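Arabinogalactan endo-1,4-beta-galactosidase (Ignisphaera aggregans, PDB 7OSK) probably hydrolyses internal beta-1,4-galactosidic bonds of arabinogalactan-type galactans, through the calcium-binding family 53 glycoside hydrolase domain described here. Local coordinates at residues V43-P47 against I335-Y339; K68-G74 against F378-A384; V210-K214 against L248-V253. All blocks are in the same frame, centred on the assembly; numbering follows the deposited sequence.

Contact 1: residues V43-P47 against I335-Y339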
loop_
_atom_site.group_PDB
_atom_site.type_symbol
_atom_site.label_atom_id
_atom_site.label_comp_id
_atom_site.label_asym_id
_atom_site.label_seq_id
_atom_site.Cartn_x
_atom_site.Cartn_y
_atom_site.Cartn_z
ATOM N N VAL A 43 15.583 14.015 -9.857
ATOM C CA VAL A 43 14.376 14.837 -9.812
ATOM C C VAL A 43 14.691 16.156 -9.102
ATOM O O VAL A 43 14.789 16.185 -7.874
ATOM C CB VAL A 43 13.224 14.114 -9.086
ATOM C CG1 VAL A 43 11.975 14.984 -9.063
ATOM C CG2 VAL A 43 12.932 12.779 -9.755
ATOM N N PRO A 44 14.855 17.253 -9.869
ATOM C CA PRO A 44 15.266 18.531 -9.273
ATOM C C PRO A 44 14.334 19.035 -8.172
ATOM O O PRO A 44 13.123 19.104 -8.371
ATOM C CB PRO A 44 15.247 19.497 -10.465
ATOM C CG PRO A 44 15.399 18.640 -11.659
ATOM C CD PRO A 44 14.691 17.366 -11.330
ATOM N N GLY A 45 14.905 19.380 -7.023
ATOM C CA GLY A 45 14.153 20.006 -5.951
ATOM C C GLY A 45 13.395 19.035 -5.067
ATOM O O GLY A 45 12.611 19.452 -4.215
ATOM N N LEU A 46 13.625 17.741 -5.261
ATOM C CA LEU A 46 12.917 16.718 -4.498
ATOM C C LEU A 46 13.328 16.761 -3.019
ATOM O O LEU A 46 14.505 16.576 -2.704
ATOM C CB LEU A 46 13.191 15.332 -5.088
ATOM C CG LEU A 46 12.373 14.168 -4.521
ATOM C CD1 LEU A 46 10.884 14.353 -4.779
ATOM C CD2 LEU A 46 12.851 12.854 -5.114
ATOM N N PRO A 47 12.364 17.011 -2.108
ATOM C CA PRO A 47 12.676 17.071 -0.670
ATOM C C PRO A 47 13.305 15.786 -0.132
ATOM O O PRO A 47 12.976 14.701 -0.608
ATOM C CB PRO A 47 11.308 17.308 -0.022
ATOM C CG PRO A 47 10.484 17.931 -1.081
ATOM C CD PRO A 47 10.944 17.320 -2.364
ATOM N N ILE A 335 7.536 9.681 -9.350
ATOM C CA ILE A 335 7.996 10.591 -8.305
ATOM C C ILE A 335 8.083 12.007 -8.860
ATOM O O ILE A 335 7.685 12.971 -8.203
ATOM C CB ILE A 335 9.374 10.161 -7.740
ATOM C CG1 ILE A 335 9.238 8.833 -6.987
ATOM C CG2 ILE A 335 9.949 11.248 -6.823
ATOM C CD1 ILE A 335 10.533 8.305 -6.376
ATOM N N ALA A 336 8.604 12.126 -10.075
ATOM C CA ALA A 336 8.733 13.422 -10.726
ATOM C C ALA A 336 7.360 14.015 -11.022
ATOM O O ALA A 336 7.091 15.170 -10.700
ATOM C CB ALA A 336 9.542 13.292 -12.006
ATOM N N ALA A 337 6.495 13.214 -11.637
ATOM C CA ALA A 337 5.152 13.659 -11.988
ATOM C C ALA A 337 4.380 14.108 -10.752
ATOM O O ALA A 337 3.685 15.120 -10.782
ATOM C CB ALA A 337 4.399 12.550 -12.702
ATOM N N LEU A 338 4.506 13.353 -9.667
ATOM C CA LEU A 338 3.789 13.668 -8.441
ATOM C C LEU A 338 4.264 14.983 -7.831
ATOM O O LEU A 338 3.452 15.801 -7.399
ATOM C CB LEU A 338 3.946 12.536 -7.424
ATOM C CG LEU A 338 3.305 12.784 -6.054
ATOM C CD1 LEU A 338 1.826 13.121 -6.189
ATOM C CD2 LEU A 338 3.498 11.577 -5.150
ATOM N N TYR A 339 5.578 15.185 -7.795
ATOM C CA TYR A 339 6.146 16.366 -7.153
ATOM C C TYR A 339 5.997 17.614 -8.016
ATOM O O TYR A 339 5.730 18.701 -7.502
ATOM C CB TYR A 339 7.624 16.140 -6.824
ATOM C CG TYR A 339 8.278 17.338 -6.170
ATOM C CD1 TYR A 339 7.737 17.907 -5.024
ATOM C CD2 TYR A 339 9.435 17.899 -6.697
ATOM C CE1 TYR A 339 8.328 19.005 -4.422
ATOM C CE2 TYR A 339 10.034 18.996 -6.100
ATOM C CZ TYR A 339 9.475 19.545 -4.963
ATOM O OH TYR A 339 10.063 20.637 -4.364
#
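Val43, Leu46 and Pro47 bear against one side of helix 324-342, meeting it at Ile335, Ala336 and Tyr339. The motif is a type II beta turn from Val43 to Leu46, in the loop that leads into the first barrel strand 51-55. It packs on the outer helix that precedes the last strand, 346-352, so it lies across the place where the TIM barrel closes. The bumps are the forked ends of Val43 and Leu46. Both methyls of Val43 rest on Ala336, with CG1 4.0 Å from Ala336 CA, in the shallow place left by an alanine side chain. Leu46 brings CD1 and CD2 to the CG2 branch of Ile335 at about a right angle; CD2 is 3.7 Å from Ile335 CG2. The other touch of CD1 is at Tyr339 CG, 4.2 Å away, so this one methyl fills the notch between Ile335 and the root of the aromatic ring. Because Tyr339 CG lies anti to the backbone N (chi1 179°), the ring reaches outward from the helix to the turn. Pro47 lies over one ring face, its CD 4.0 Å from the centroid in a CH-pi contact, while Pro44 O sits at the ring edge. Outside these segments, Val394 also packs on Val43 and Leu46. Replacing Tyr339 with an alanine would probably leave Pro47 without the surface it rests on and open a gap beside Leu46. At the far end of the ring, Tyr339 OH donates a weak hydrogen bond to Gly45 O, 2.8 Å away.

Contact 2: residues K68-G74 against F378-A384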
loop_
_atom_site.group_PDB
_atom_site.type_symbol
_atom_site.label_atom_id
_atom_site.label_comp_id
_atom_site.label_asym_id
_atom_site.label_seq_id
_atom_site.Cartn_x
_atom_site.Cartn_y
_atom_site.Cartn_z
ATOM N N LYS A 68 15.125 -15.634 1.895
ATOM C CA LYS A 68 16.304 -14.801 2.122
ATOM C C LYS A 68 16.395 -13.654 1.119
ATOM O O LYS A 68 16.124 -13.834 -0.068
ATOM C CB LYS A 68 17.575 -15.652 2.043
ATOM C CG LYS A 68 17.671 -16.740 3.103
ATOM C CD LYS A 68 18.905 -17.609 2.889
ATOM C CE LYS A 68 19.048 -18.667 3.973
ATOM N NZ LYS A 68 19.272 -18.072 5.320
ATOM N N TYR A 69 16.786 -12.480 1.610
ATOM C CA TYR A 69 16.990 -11.303 0.770
ATOM C C TYR A 69 18.475 -10.967 0.668
ATOM O O TYR A 69 19.209 -11.047 1.656
ATOM C CB TYR A 69 16.222 -10.102 1.322
ATOM C CG TYR A 69 14.722 -10.241 1.225
ATOM C CD1 TYR A 69 14.040 -9.832 0.087
ATOM C CD2 TYR A 69 13.988 -10.780 2.271
ATOM C CE1 TYR A 69 12.670 -9.957 -0.007
ATOM C CE2 TYR A 69 12.616 -10.909 2.186
ATOM C CZ TYR A 69 11.962 -10.497 1.047
ATOM O OH TYR A 69 10.595 -10.624 0.961
ATOM N N TYR A 70 18.906 -10.587 -0.532
ATOM C CA TYR A 70 20.306 -10.267 -0.791
ATOM C C TYR A 70 20.449 -8.851 -1.350
ATOM O O TYR A 70 19.599 -8.383 -2.109
ATOM C CB TYR A 70 20.910 -11.286 -1.760
ATOM C CG TYR A 70 20.784 -12.716 -1.284
ATOM C CD1 TYR A 70 19.622 -13.442 -1.505
ATOM C CD2 TYR A 70 21.827 -13.337 -0.611
ATOM C CE1 TYR A 70 19.504 -14.746 -1.068
ATOM C CE2 TYR A 70 21.715 -14.639 -0.172
ATOM C CZ TYR A 70 20.553 -15.339 -0.403
ATOM O OH TYR A 70 20.438 -16.640 0.033
ATOM N N ASP A 71 21.528 -8.177 -0.963
ATOM C CA ASP A 71 21.760 -6.791 -1.363
ATOM C C ASP A 71 22.248 -6.705 -2.807
ATOM O O ASP A 71 22.248 -7.701 -3.531
ATOM C CB ASP A 71 22.774 -6.134 -0.422
ATOM C CG ASP A 71 24.131 -6.808 -0.466
ATOM O OD1 ASP A 71 24.220 -7.926 -1.015
ATOM O OD2 ASP A 71 25.108 -6.226 0.051
ATOM N N GLU A 72 22.671 -5.510 -3.213
ATOM C CA GLU A 72 23.130 -5.272 -4.578
ATOM C C GLU A 72 24.309 -6.172 -4.939
ATOM O O GLU A 72 24.453 -6.588 -6.089
ATOM C CB GLU A 72 23.519 -3.800 -4.755
ATOM C CG GLU A 72 23.983 -3.421 -6.162
ATOM C CD GLU A 72 22.859 -3.435 -7.188
ATOM O OE1 GLU A 72 21.708 -3.753 -6.820
ATOM O OE2 GLU A 72 23.128 -3.120 -8.367
ATOM N N ASN A 73 25.148 -6.469 -3.953
ATOM C CA ASN A 73 26.306 -7.326 -4.173
ATOM C C ASN A 73 25.932 -8.807 -4.169
ATOM O O ASN A 73 26.702 -9.651 -4.627
ATOM C CB ASN A 73 27.374 -7.052 -3.112
ATOM C CG ASN A 73 28.047 -5.705 -3.299
ATOM O OD1 ASN A 73 28.291 -5.271 -4.425
ATOM N ND2 ASN A 73 28.347 -5.035 -2.192
ATOM N N GLY A 74 24.748 -9.118 -3.648
ATOM C CA GLY A 74 24.233 -10.476 -3.670
ATOM C C GLY A 74 24.544 -11.274 -2.418
ATOM O O GLY A 74 24.466 -12.505 -2.428
ATOM N N PHE A 378 12.943 -7.163 -6.133
ATOM C CA PHE A 378 13.959 -8.199 -5.976
ATOM C C PHE A 378 13.716 -9.276 -7.028
ATOM O O PHE A 378 12.575 -9.485 -7.441
ATOM C CB PHE A 378 13.909 -8.813 -4.574
ATOM C CG PHE A 378 14.205 -7.840 -3.470
ATOM C CD1 PHE A 378 13.229 -6.972 -3.014
ATOM C CD2 PHE A 378 15.456 -7.806 -2.874
ATOM C CE1 PHE A 378 13.496 -6.078 -1.993
ATOM C CE2 PHE A 378 15.731 -6.914 -1.852
ATOM C CZ PHE A 378 14.748 -6.050 -1.411
ATOM N N ASP A 379 14.771 -9.961 -7.463
ATOM C CA ASP A 379 14.604 -11.028 -8.445
ATOM C C ASP A 379 14.161 -12.321 -7.763
ATOM O O ASP A 379 13.936 -12.349 -6.552
ATOM C CB ASP A 379 15.893 -11.253 -9.253
ATOM C CG ASP A 379 17.084 -11.653 -8.392
ATOM O OD1 ASP A 379 16.906 -12.322 -7.351
ATOM O OD2 ASP A 379 18.219 -11.302 -8.781
ATOM N N PHE A 380 14.045 -13.387 -8.546
ATOM C CA PHE A 380 13.526 -14.657 -8.049
ATOM C C PHE A 380 14.452 -15.266 -7.003
ATOM O O PHE A 380 14.008 -15.997 -6.118
ATOM C CB PHE A 380 13.324 -15.633 -9.211
ATOM C CG PHE A 380 12.500 -15.070 -10.338
ATOM C CD1 PHE A 380 11.575 -14.066 -10.101
ATOM C CD2 PHE A 380 12.652 -15.539 -11.632
ATOM C CE1 PHE A 380 10.818 -13.542 -11.131
ATOM C CE2 PHE A 380 11.893 -15.019 -12.668
ATOM C CZ PHE A 380 10.977 -14.020 -12.416
ATOM N N ASN A 381 15.739 -14.955 -7.107
ATOM C CA ASN A 381 16.724 -15.452 -6.156
ATOM C C ASN A 381 16.799 -14.574 -4.908
ATOM O O ASN A 381 17.658 -14.771 -4.048
ATOM C CB ASN A 381 18.095 -15.545 -6.824
ATOM C CG ASN A 381 18.091 -16.468 -8.029
ATOM O OD1 ASN A 381 17.428 -17.506 -8.028
ATOM N ND2 ASN A 381 18.829 -16.090 -9.067
ATOM N N GLY A 382 15.892 -13.606 -4.814
ATOM C CA GLY A 382 15.796 -12.758 -3.641
ATOM C C GLY A 382 16.820 -11.641 -3.625
ATOM O O GLY A 382 16.950 -10.926 -2.634
ATOM N N ARG A 383 17.547 -11.488 -4.727
ATOM C CA ARG A 383 18.584 -10.469 -4.823
ATOM C C ARG A 383 17.999 -9.135 -5.275
ATOM O O ARG A 383 17.114 -9.087 -6.130
ATOM C CB ARG A 383 19.684 -10.927 -5.782
ATOM C CG ARG A 383 20.772 -9.901 -6.035
ATOM C CD ARG A 383 21.923 -10.526 -6.802
ATOM N NE ARG A 383 22.987 -9.567 -7.086
ATOM C CZ ARG A 383 24.200 -9.899 -7.518
ATOM N NH1 ARG A 383 24.518 -11.173 -7.714
ATOM N NH2 ARG A 383 25.102 -8.955 -7.750
ATOM N N ALA A 384 18.497 -8.053 -4.685
ATOM C CA ALA A 384 18.007 -6.715 -4.989
ATOM C C ALA A 384 18.278 -6.345 -6.442
ATOM O O ALA A 384 19.415 -6.403 -6.909
ATOM C CB ALA A 384 18.647 -5.695 -4.058
#
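Tyr70 O is gripped twice from the other segment: Ala384 N donates a hydrogen bond to it at 2.8 Å, and Arg383 CA adds a longer CA-H...O contact at 3.6 Å. With Tyr70 N bonded to Gly382 O at 2.9 Å, this makes a single parallel beta bridge between Tyr70 and Arg383. It joins two loops of the TIM barrel, one following the first strand, 51-55, and the other the last, 346-352. Gly382 O is likewise shared, since Tyr69 CA-H also points to it.

Gly382 ends a type I turn begun at Asp379, and its positive phi favours glycine. Asp379 OD1 fastens that turn from within: it accepts a hydrogen bond from Arg383 N, met from above the carboxylate plane, and a weak Asx-turn bond from Asn381 N.

Side chains extend the contact in two directions. Inward, Tyr69 and Phe378 form a T-shaped pair with planes at 71° and centroids 5.1 Å apart; Tyr69 CD1 is the edge atom, standing 3.8 Å above the centre of the Phe378 ring. Leu79 and Ile82 of helix 79-85 touch both rings, and Tyr69 OH is bonded to Thr355 O.

Outward, Arg383 leaves the backbone with CG anti to N (chi1 176°) and stays extended to NE, which carries its guanidinium alongside the type I turn from Asp71 to Gly74. Asn73 O and Gly74 CA lie over one face of that group. Asp71 supports the turn through OD1, bonded to Val75 N and weakly to Gly74 N, while its OD2 pairs with Arg77. Near the guanidinium edge, tilted 24° from its plane, Glu72 O accepts a hydrogen bond from Arg383 NH2 at 3.0 Å.

Contact 3: residues V210-K214 against L248-V253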
loop_
_atom_site.group_PDB
_atom_site.type_symbol
_atom_site.label_atom_id
_atom_site.label_comp_id
_atom_site.label_asym_id
_atom_site.label_seq_id
_atom_site.Cartn_x
_atom_site.Cartn_y
_atom_site.Cartn_z
ATOM N N VAL A 210 -20.334 6.712 6.247
ATOM C CA VAL A 210 -19.627 7.799 6.925
ATOM C C VAL A 210 -19.559 7.567 8.431
ATOM O O VAL A 210 -18.596 7.962 9.086
ATOM C CB VAL A 210 -20.300 9.159 6.650
ATOM C CG1 VAL A 210 -19.721 10.251 7.548
ATOM C CG2 VAL A 210 -20.132 9.537 5.191
ATOM N N GLY A 211 -20.590 6.940 8.980
ATOM C CA GLY A 211 -20.609 6.618 10.393
ATOM C C GLY A 211 -19.489 5.660 10.751
ATOM O O GLY A 211 -18.803 5.843 11.756
ATOM N N LEU A 212 -19.303 4.635 9.924
ATOM C CA LEU A 212 -18.248 3.653 10.143
ATOM C C LEU A 212 -16.877 4.262 9.883
ATOM O O LEU A 212 -15.911 3.960 10.583
ATOM C CB LEU A 212 -18.457 2.431 9.244
ATOM C CG LEU A 212 -19.673 1.562 9.580
ATOM C CD1 LEU A 212 -19.880 0.487 8.524
ATOM C CD2 LEU A 212 -19.522 0.932 10.956
ATOM N N LEU A 213 -16.794 5.120 8.874
ATOM C CA LEU A 213 -15.537 5.771 8.537
ATOM C C LEU A 213 -15.118 6.700 9.672
ATOM O O LEU A 213 -13.959 6.707 10.085
ATOM C CB LEU A 213 -15.670 6.546 7.224
ATOM C CG LEU A 213 -14.469 6.559 6.273
ATOM C CD1 LEU A 213 -14.016 5.153 5.909
ATOM C CD2 LEU A 213 -14.824 7.333 5.014
ATOM N N LYS A 214 -16.072 7.471 10.185
ATOM C CA LYS A 214 -15.820 8.365 11.311
ATOM C C LYS A 214 -15.457 7.597 12.579
ATOM O O LYS A 214 -14.596 8.023 13.346
ATOM C CB LYS A 214 -17.044 9.242 11.579
ATOM C CG LYS A 214 -17.214 10.401 10.609
ATOM C CD LYS A 214 -18.432 11.239 10.970
ATOM C CE LYS A 214 -18.547 12.468 10.085
ATOM N NZ LYS A 214 -19.769 13.259 10.393
ATOM N N LEU A 248 -17.435 13.454 0.832
ATOM C CA LEU A 248 -16.786 12.977 2.047
ATOM C C LEU A 248 -16.459 14.138 2.984
ATOM O O LEU A 248 -16.765 14.094 4.174
ATOM C CB LEU A 248 -15.512 12.200 1.699
ATOM C CG LEU A 248 -15.057 11.136 2.700
ATOM C CD1 LEU A 248 -16.060 9.991 2.764
ATOM C CD2 LEU A 248 -13.677 10.616 2.332
ATOM N N ILE A 249 -15.832 15.172 2.435
ATOM C CA ILE A 249 -15.497 16.367 3.200
ATOM C C ILE A 249 -16.761 17.019 3.759
ATOM O O ILE A 249 -16.800 17.415 4.923
ATOM C CB ILE A 249 -14.714 17.383 2.331
ATOM C CG1 ILE A 249 -13.319 16.825 2.021
ATOM C CG2 ILE A 249 -14.619 18.749 3.026
ATOM C CD1 ILE A 249 -12.446 17.726 1.164
ATOM N N ASN A 250 -17.792 17.123 2.927
ATOM C CA ASN A 250 -19.059 17.708 3.350
ATOM C C ASN A 250 -19.755 16.886 4.435
ATOM O O ASN A 250 -20.580 17.413 5.181
ATOM C CB ASN A 250 -19.996 17.871 2.149
ATOM C CG ASN A 250 -19.562 18.985 1.213
ATOM O OD1 ASN A 250 -18.909 19.944 1.625
ATOM N ND2 ASN A 250 -19.932 18.867 -0.056
ATOM N N SER A 251 -19.423 15.600 4.521
ATOM C CA SER A 251 -20.051 14.708 5.496
ATOM C C SER A 251 -19.402 14.805 6.877
ATOM O O SER A 251 -19.849 14.155 7.824
ATOM C CB SER A 251 -19.995 13.260 5.007
ATOM O OG SER A 251 -20.785 13.080 3.845
ATOM N N GLY A 252 -18.353 15.613 6.985
ATOM C CA GLY A 252 -17.679 15.822 8.253
ATOM C C GLY A 252 -16.522 14.870 8.482
ATOM O O GLY A 252 -15.910 14.877 9.552
ATOM N N VAL A 253 -16.220 14.048 7.483
ATOM C CA VAL A 253 -15.103 13.118 7.582
ATOM C C VAL A 253 -13.788 13.887 7.540
ATOM O O VAL A 253 -13.429 14.470 6.516
ATOM C CB VAL A 253 -15.129 12.063 6.452
ATOM C CG1 VAL A 253 -13.909 11.147 6.534
ATOM C CG2 VAL A 253 -16.404 11.244 6.524
#
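Val210 CG1 and Val253 CG2, 3.6 Å apart, meet at the apolar centre of this contact, their side chains crossing obliquely. Val253 is forked across the gap: CG2, anti to its own carbonyl carbon, faces Val210, whereas CG1 reaches Leu213 CD2 at 4.2 Å. The same Leu213 methyl touches Leu248 CD1 at 3.7 Å, and those two leucines approach at about a right angle. Thus Leu213 CD2 is bordered by Leu248 on the helix and by Val253 beyond its end. Trp206 continues the apolar layer on Leu248, and Ile217 does so on Val253.

The second methyl of Val210, CG2, leans on Ser251 CB at 3.7 Å. The hydroxyl of Ser251 has its polar partners just outside these segments: OG is hydrogen-bonded to Arg247 O, one turn back on its helix, and to Trp206 NE1.

Helices 206-223 and 238-250 are successive outer helices of the TIM barrel, linked through strand 228-234, and this contact joins the N-terminal half of the former to the C-terminal end of the latter. Helix 238-250 finishes in a Schellman motif. Gly252 leaves helical geometry with positive phi (92°); Gly252 N bonds back to Ile249 O at 3.1 Å, and Val253 N, weakly, to Leu248 O. This reversal is what brings Val253 round to face helix 206-223.

At the polar edge, Lys214 starts with CG anti to its carbonyl carbon (chi1 -77°) and runs fully extended beyond it. Lys214 CE passes Gly252 C at 3.5 Å. The ammonium nitrogen NZ then donates to Ser251 O at 2.7 Å, lying in the carbonyl plane with a C=O...N angle of 153°; being at a helix C-terminus, that oxygen is probably made more attractive to the positive charge.

Overall arrangement
The three contacts tie different parts of one TIM-barrel domain without touching. Contacts 1 and 2 both bridge the beginning and end of the barrel, and their segments alternate along the chain; contact 1 sets the loop before the first strand against the helix before the last, contact 2 joins loops after the first and last strands, with centres 28 Å apart. Contact 3 is local, between consecutive outer helices, and nested inside both of the others; its centre is 32 Å from contact 1 and 44 Å from contact 2, across the chain's centre from the latter. Contact 2 is nearest the calcium site: the Phe378 side chain is about 9 Å from that of Glu373, a calcium ligand.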